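Local coordinates for tRNA nucleotidyl transferase-related protein (Thermotoga maritima, PDB 3H38) that probably adds the CCA end to tRNA as a magnesium-dependent class II nucleotidyltransferase using CTP and ATP, this chain being the C-terminal part of a longer protein, at residues L10-F23 with F43-I56. Residues are numbered along the deposited sequence; the frame is centred on the assembly and turned at random.
Sequences LLVERVDPKILNLF and FVRDLLLGIKNLDI
Phe43 meets Phe23 in an offset edge-to-face stack. The edge of Phe23 is turned toward the face of Phe43, with ring centroids 5.3 Å apart and planes at 64°. CG of Phe43 lies anti to the backbone N (chi1 172°), which carries its ring out toward helix 17-32. Leu11 CD2 lies at the edge of the Phe43 ring.

Next along the helix, Arg45 grips Asp46 side-on, NE and NH2 both reaching OD1 from the same face of the carboxylate. Arg45 binds CTP and ATP in this protein. The two-nitrogen grip on Asp46 OD1, with Asn134 bonding Arg45 NH1, is consistent with a fixed guanidinium.

Leu47 fills the middle of the contact. Leu47 CD2 touches Leu11 CD2 at 3.4 Å, and Leu47 CD1 packs on Arg14 CB at 3.6 Å and on Val15 CG2. Leu10 reaches Leu47 tip to tip, Leu10 CD1 to Leu47 CG at 3.6 Å, and also touches Leu48 CD2. Arg14 NH1 donates to Leu47 O at 3.3 Å, nearly in line with the carbonyl. The same oxygen accepts from Gly50 N in a Schellman motif that ends helix 42-49. Gly50 CA lies over one face of the Arg14 guanidinium.

In the loop that follows, Asp55 binds magnesium in this protein. Ile56 CB lies 4.1 Å from Phe23 CE1. The Ile56 and Leu22 side chains cross at about a right angle, Ile56 CD1 4.0 Å from Leu22 CD2. An alanine in place of Phe23 would probably open a gap between Phe43 and Ile56 and leave the Phe43 ring without its stacking partner.

The contact joins the N-terminal helices 8-14 and 17-32 to helix 42-49 of the poly(A) polymerase head-domain family region. Helix segments 10-14 and 43-49 cross at 80°. Helix 154-159 meets Leu48, strand 137-139 meets Leu47, and Phe23 also packs on Val39 of strand 37-40.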
loop_
_atom_site.group_PDB
_atom_site.type_symbol
_atom_site.label_atom_id
_atom_site.label_comp_id
_atom_site.label_asym_id
_atom_site.label_seq_id
_atom_site.Cartn_x
_atom_site.Cartn_y
_atom_site.Cartn_z
ATOM N N LEU A 10 -2.724 -16.347 -28.448
ATOM C CA LEU A 10 -2.651 -16.207 -27.026
ATOM C C LEU A 10 -3.780 -15.348 -26.490
ATOM O O LEU A 10 -4.321 -15.652 -25.484
ATOM C CB LEU A 10 -1.304 -15.620 -26.676
ATOM C CG LEU A 10 -0.593 -15.807 -25.348
ATOM C CD1 LEU A 10 -0.246 -14.568 -24.677
ATOM C CD2 LEU A 10 -1.259 -16.758 -24.430
ATOM N N LEU A 11 -4.150 -14.295 -27.181
ATOM C CA LEU A 11 -5.239 -13.429 -26.738
ATOM C C LEU A 11 -6.567 -14.169 -26.770
ATOM O O LEU A 11 -7.350 -14.093 -25.817
ATOM C CB LEU A 11 -5.347 -12.185 -27.624
ATOM C CG LEU A 11 -4.376 -11.010 -27.468
ATOM C CD1 LEU A 11 -4.398 -10.174 -28.725
ATOM C CD2 LEU A 11 -4.692 -10.132 -26.245
ATOM N N VAL A 12 -6.836 -14.870 -27.876
ATOM C CA VAL A 12 -8.117 -15.556 -28.006
ATOM C C VAL A 12 -8.192 -16.674 -26.972
ATOM O O VAL A 12 -9.253 -16.940 -26.401
ATOM C CB VAL A 12 -8.419 -16.058 -29.464
ATOM C CG1 VAL A 12 -7.699 -15.194 -30.482
ATOM C CG2 VAL A 12 -8.034 -17.505 -29.635
ATOM N N GLU A 13 -7.054 -17.303 -26.706
ATOM C CA GLU A 13 -6.999 -18.306 -25.656
ATOM C C GLU A 13 -7.298 -17.686 -24.283
ATOM O O GLU A 13 -8.225 -18.102 -23.599
ATOM C CB GLU A 13 -5.655 -19.033 -25.638
ATOM C CG GLU A 13 -5.735 -20.292 -24.790
ATOM C CD GLU A 13 -4.432 -20.672 -24.080
ATOM O OE1 GLU A 13 -3.344 -20.563 -24.695
ATOM O OE2 GLU A 13 -4.511 -21.105 -22.905
ATOM N N ARG A 14 -6.549 -16.691 -23.863
ATOM C CA ARG A 14 -6.663 -16.195 -22.517
ATOM C C ARG A 14 -7.711 -15.157 -22.201
ATOM O O ARG A 14 -8.113 -15.049 -21.091
ATOM C CB ARG A 14 -5.313 -15.694 -22.089
ATOM C CG ARG A 14 -4.221 -16.628 -22.432
ATOM C CD ARG A 14 -3.260 -16.667 -21.323
ATOM N NE ARG A 14 -2.686 -17.983 -21.141
ATOM C CZ ARG A 14 -1.389 -18.215 -21.089
ATOM N NH1 ARG A 14 -0.534 -17.217 -21.202
ATOM N NH2 ARG A 14 -0.943 -19.440 -20.926
ATOM N N VAL A 15 -8.147 -14.386 -23.160
ATOM C CA VAL A 15 -9.033 -13.255 -22.867
ATOM C C VAL A 15 -10.517 -13.577 -23.100
ATOM O O VAL A 15 -10.881 -14.242 -24.080
ATOM C CB VAL A 15 -8.592 -11.972 -23.652
ATOM C CG1 VAL A 15 -9.224 -10.686 -23.061
ATOM C CG2 VAL A 15 -7.059 -11.859 -23.662
ATOM N N ASP A 16 -11.369 -13.118 -22.184
ATOM C CA ASP A 16 -12.812 -13.265 -22.354
ATOM C C ASP A 16 -13.200 -12.728 -23.727
ATOM O O ASP A 16 -12.766 -11.654 -24.124
ATOM C CB ASP A 16 -13.570 -12.508 -21.257
ATOM C CG ASP A 16 -15.078 -12.773 -21.289
ATOM O OD1 ASP A 16 -15.480 -13.945 -21.465
ATOM O OD2 ASP A 16 -15.865 -11.812 -21.119
ATOM N N PRO A 17 -14.001 -13.489 -24.464
ATOM C CA PRO A 17 -14.425 -13.116 -25.811
ATOM C C PRO A 17 -15.262 -11.831 -25.849
ATOM O O PRO A 17 -15.089 -11.036 -26.767
ATOM C CB PRO A 17 -15.273 -14.315 -26.240
ATOM C CG PRO A 17 -15.736 -14.910 -24.918
ATOM C CD PRO A 17 -14.512 -14.819 -24.093
ATOM N N LYS A 18 -16.097 -11.602 -24.870
ATOM C CA LYS A 18 -16.908 -10.419 -24.917
ATOM C C LYS A 18 -16.009 -9.207 -25.008
ATOM O O LYS A 18 -16.277 -8.264 -25.715
ATOM C CB LYS A 18 -17.795 -10.368 -23.697
ATOM C CG LYS A 18 -18.092 -8.991 -23.237
ATOM C CD LYS A 18 -19.538 -8.642 -23.420
ATOM C CE LYS A 18 -19.682 -7.178 -23.687
ATOM N NZ LYS A 18 -20.788 -6.554 -22.899
ATOM N N ILE A 19 -14.923 -9.294 -24.270
ATOM C CA ILE A 19 -13.893 -8.282 -24.142
ATOM C C ILE A 19 -12.909 -8.249 -25.329
ATOM O O ILE A 19 -12.471 -7.175 -25.757
ATOM C CB ILE A 19 -13.147 -8.539 -22.827
ATOM C CG1 ILE A 19 -13.922 -7.906 -21.670
ATOM C CG2 ILE A 19 -11.718 -8.044 -22.879
ATOM C CD1 ILE A 19 -13.201 -7.988 -20.350
ATOM N N LEU A 20 -12.574 -9.419 -25.862
ATOM C CA LEU A 20 -11.780 -9.502 -27.078
ATOM C C LEU A 20 -12.457 -8.741 -28.195
ATOM O O LEU A 20 -11.800 -8.011 -28.944
ATOM C CB LEU A 20 -11.583 -10.955 -27.522
ATOM C CG LEU A 20 -10.138 -11.440 -27.586
ATOM C CD1 LEU A 20 -9.919 -12.412 -28.718
ATOM C CD2 LEU A 20 -9.221 -10.249 -27.742
ATOM N N ASN A 21 -13.769 -8.934 -28.316
ATOM C CA ASN A 21 -14.526 -8.289 -29.378
ATOM C C ASN A 21 -14.525 -6.778 -29.264
ATOM O O ASN A 21 -14.584 -6.071 -30.271
ATOM C CB ASN A 21 -15.947 -8.829 -29.439
ATOM C CG ASN A 21 -16.067 -10.019 -30.379
ATOM O OD1 ASN A 21 -15.209 -10.235 -31.254
ATOM N ND2 ASN A 21 -17.132 -10.800 -30.207
ATOM N N LEU A 22 -14.451 -6.312 -28.021
ATOM C CA LEU A 22 -14.318 -4.903 -27.679
ATOM C C LEU A 22 -12.980 -4.327 -28.155
ATOM O O LEU A 22 -12.955 -3.299 -28.826
ATOM C CB LEU A 22 -14.414 -4.761 -26.159
ATOM C CG LEU A 22 -14.328 -3.350 -25.595
ATOM C CD1 LEU A 22 -15.339 -2.446 -26.248
ATOM C CD2 LEU A 22 -14.564 -3.370 -24.086
ATOM N N PHE A 23 -11.878 -4.986 -27.772
ATOM C CA PHE A 23 -10.550 -4.638 -28.258
ATOM C C PHE A 23 -10.615 -4.497 -29.778
ATOM O O PHE A 23 -10.060 -3.558 -30.347
ATOM C CB PHE A 23 -9.501 -5.696 -27.869
ATOM C CG PHE A 23 -9.083 -5.669 -26.397
ATOM C CD1 PHE A 23 -8.866 -4.477 -25.730
ATOM C CD2 PHE A 23 -8.865 -6.850 -25.703
ATOM C CE1 PHE A 23 -8.474 -4.454 -24.402
ATOM C CE2 PHE A 23 -8.474 -6.838 -24.362
ATOM C CZ PHE A 23 -8.280 -5.639 -23.714
ATOM N N PHE A 43 -1.623 -5.052 -18.225
ATOM C CA PHE A 43 -2.465 -5.981 -18.949
ATOM C C PHE A 43 -1.678 -6.877 -19.916
ATOM O O PHE A 43 -1.998 -8.050 -20.098
ATOM C CB PHE A 43 -3.556 -5.262 -19.733
ATOM C CG PHE A 43 -4.306 -6.184 -20.636
ATOM C CD1 PHE A 43 -5.443 -6.841 -20.182
ATOM C CD2 PHE A 43 -3.838 -6.450 -21.920
ATOM C CE1 PHE A 43 -6.142 -7.732 -21.011
ATOM C CE2 PHE A 43 -4.511 -7.342 -22.758
ATOM C CZ PHE A 43 -5.671 -7.991 -22.300
ATOM N N VAL A 44 -0.678 -6.317 -20.573
ATOM C CA VAL A 44 0.086 -7.104 -21.526
ATOM C C VAL A 44 1.085 -8.037 -20.809
ATOM O O VAL A 44 1.257 -9.203 -21.189
ATOM C CB VAL A 44 0.807 -6.180 -22.530
ATOM C CG1 VAL A 44 1.788 -6.976 -23.391
ATOM C CG2 VAL A 44 -0.217 -5.468 -23.395
ATOM N N ARG A 45 1.760 -7.497 -19.796
ATOM C CA ARG A 45 2.570 -8.280 -18.879
ATOM C C ARG A 45 1.764 -9.481 -18.364
ATOM O O ARG A 45 2.178 -10.644 -18.499
ATOM C CB ARG A 45 2.953 -7.391 -17.698
ATOM C CG ARG A 45 3.919 -8.004 -16.673
ATOM C CD ARG A 45 3.877 -7.135 -15.396
ATOM N NE ARG A 45 2.521 -7.091 -14.835
ATOM C CZ ARG A 45 1.969 -6.018 -14.265
ATOM N NH1 ARG A 45 2.653 -4.868 -14.156
ATOM N NH2 ARG A 45 0.723 -6.092 -13.812
ATOM N N ASP A 46 0.596 -9.174 -17.800
ATOM C CA ASP A 46 -0.272 -10.169 -17.197
ATOM C C ASP A 46 -0.710 -11.228 -18.207
ATOM O O ASP A 46 -0.638 -12.424 -17.923
ATOM C CB ASP A 46 -1.446 -9.485 -16.491
ATOM C CG ASP A 46 -0.982 -8.639 -15.273
ATOM O OD1 ASP A 46 0.116 -8.912 -14.736
ATOM O OD2 ASP A 46 -1.696 -7.700 -14.847
ATOM N N LEU A 47 -1.105 -10.801 -19.403
ATOM C CA LEU A 47 -1.461 -11.747 -20.463
ATOM C C LEU A 47 -0.346 -12.765 -20.678
ATOM O O LEU A 47 -0.588 -13.980 -20.690
ATOM C CB LEU A 47 -1.807 -11.033 -21.791
ATOM C CG LEU A 47 -2.098 -11.950 -22.994
ATOM C CD1 LEU A 47 -3.399 -12.695 -22.796
ATOM C CD2 LEU A 47 -2.153 -11.171 -24.294
ATOM N N LEU A 48 0.877 -12.272 -20.844
ATOM C CA LEU A 48 2.004 -13.148 -21.171
ATOM C C LEU A 48 2.371 -14.065 -19.982
ATOM O O LEU A 48 2.783 -15.206 -20.183
ATOM C CB LEU A 48 3.207 -12.322 -21.630
ATOM C CG LEU A 48 3.031 -11.543 -22.956
ATOM C CD1 LEU A 48 4.178 -10.609 -23.211
ATOM C CD2 LEU A 48 2.874 -12.495 -24.164
ATOM N N LEU A 49 2.212 -13.567 -18.755
ATOM C CA LEU A 49 2.406 -14.398 -17.549
ATOM C C LEU A 49 1.229 -15.326 -17.302
ATOM O O LEU A 49 1.297 -16.201 -16.447
ATOM C CB LEU A 49 2.643 -13.541 -16.290
ATOM C CG LEU A 49 4.019 -12.868 -16.274
ATOM C CD1 LEU A 49 4.122 -11.818 -15.185
ATOM C CD2 LEU A 49 5.153 -13.920 -16.176
ATOM N N GLY A 50 0.156 -15.140 -18.064
ATOM C CA GLY A 50 -1.056 -15.905 -17.866
ATOM C C GLY A 50 -1.715 -15.542 -16.550
ATOM O O GLY A 50 -2.185 -16.418 -15.816
ATOM N N ILE A 51 -1.748 -14.247 -16.250
ATOM C CA ILE A 51 -2.344 -13.738 -15.020
ATOM C C ILE A 51 -3.574 -12.901 -15.331
ATOM O O ILE A 51 -3.482 -11.881 -15.992
ATOM C CB ILE A 51 -1.349 -12.859 -14.245
ATOM C CG1 ILE A 51 -0.212 -13.714 -13.689
ATOM C CG2 ILE A 51 -2.060 -12.074 -13.117
ATOM C CD1 ILE A 51 0.810 -12.906 -12.877
ATOM N N LYS A 52 -4.712 -13.317 -14.830
ATOM C CA LYS A 52 -5.932 -12.603 -15.048
ATOM C C LYS A 52 -5.755 -11.149 -14.738
ATOM O O LYS A 52 -5.174 -10.801 -13.756
ATOM C CB LYS A 52 -7.026 -13.178 -14.179
ATOM C CG LYS A 52 -8.265 -13.511 -14.915
ATOM C CD LYS A 52 -9.347 -12.530 -14.637
ATOM C CE LYS A 52 -10.321 -13.093 -13.667
ATOM N NZ LYS A 52 -10.335 -12.405 -12.358
ATOM N N ASN A 53 -6.257 -10.304 -15.612
ATOM C CA ASN A 53 -6.107 -8.855 -15.464
ATOM C C ASN A 53 -7.246 -8.208 -16.212
ATOM O O ASN A 53 -7.203 -8.121 -17.428
ATOM C CB ASN A 53 -4.792 -8.358 -16.067
ATOM C CG ASN A 53 -4.706 -6.826 -16.094
ATOM O OD1 ASN A 53 -5.716 -6.141 -16.268
ATOM N ND2 ASN A 53 -3.502 -6.288 -15.904
ATOM N N LEU A 54 -8.263 -7.746 -15.498
ATOM C CA LEU A 54 -9.535 -7.487 -16.157
ATOM C C LEU A 54 -9.620 -6.165 -16.881
ATOM O O LEU A 54 -10.247 -6.077 -17.938
ATOM C CB LEU A 54 -10.689 -7.614 -15.172
ATOM C CG LEU A 54 -10.789 -9.032 -14.621
ATOM C CD1 LEU A 54 -10.216 -9.101 -13.194
ATOM C CD2 LEU A 54 -12.229 -9.493 -14.662
ATOM N N ASP A 55 -8.985 -5.147 -16.316
ATOM C CA ASP A 55 -9.212 -3.786 -16.764
ATOM C C ASP A 55 -8.631 -3.510 -18.155
ATOM O O ASP A 55 -7.755 -4.230 -18.640
ATOM C CB ASP A 55 -8.656 -2.811 -15.733
ATOM C CG ASP A 55 -7.172 -2.965 -15.551
ATOM O OD1 ASP A 55 -6.710 -2.923 -14.382
ATOM O OD2 ASP A 55 -6.480 -3.136 -16.584
ATOM N N ILE A 56 -9.132 -2.461 -18.797
ATOM C CA ILE A 56 -8.706 -2.150 -20.149
ATOM C C ILE A 56 -8.086 -0.746 -20.257
ATOM O O ILE A 56 -8.699 0.265 -19.916
ATOM C CB ILE A 56 -9.855 -2.361 -21.147
ATOM C CG1 ILE A 56 -10.560 -1.050 -21.459
ATOM C CG2 ILE A 56 -10.852 -3.402 -20.613
ATOM C CD1 ILE A 56 -11.539 -1.198 -22.587
#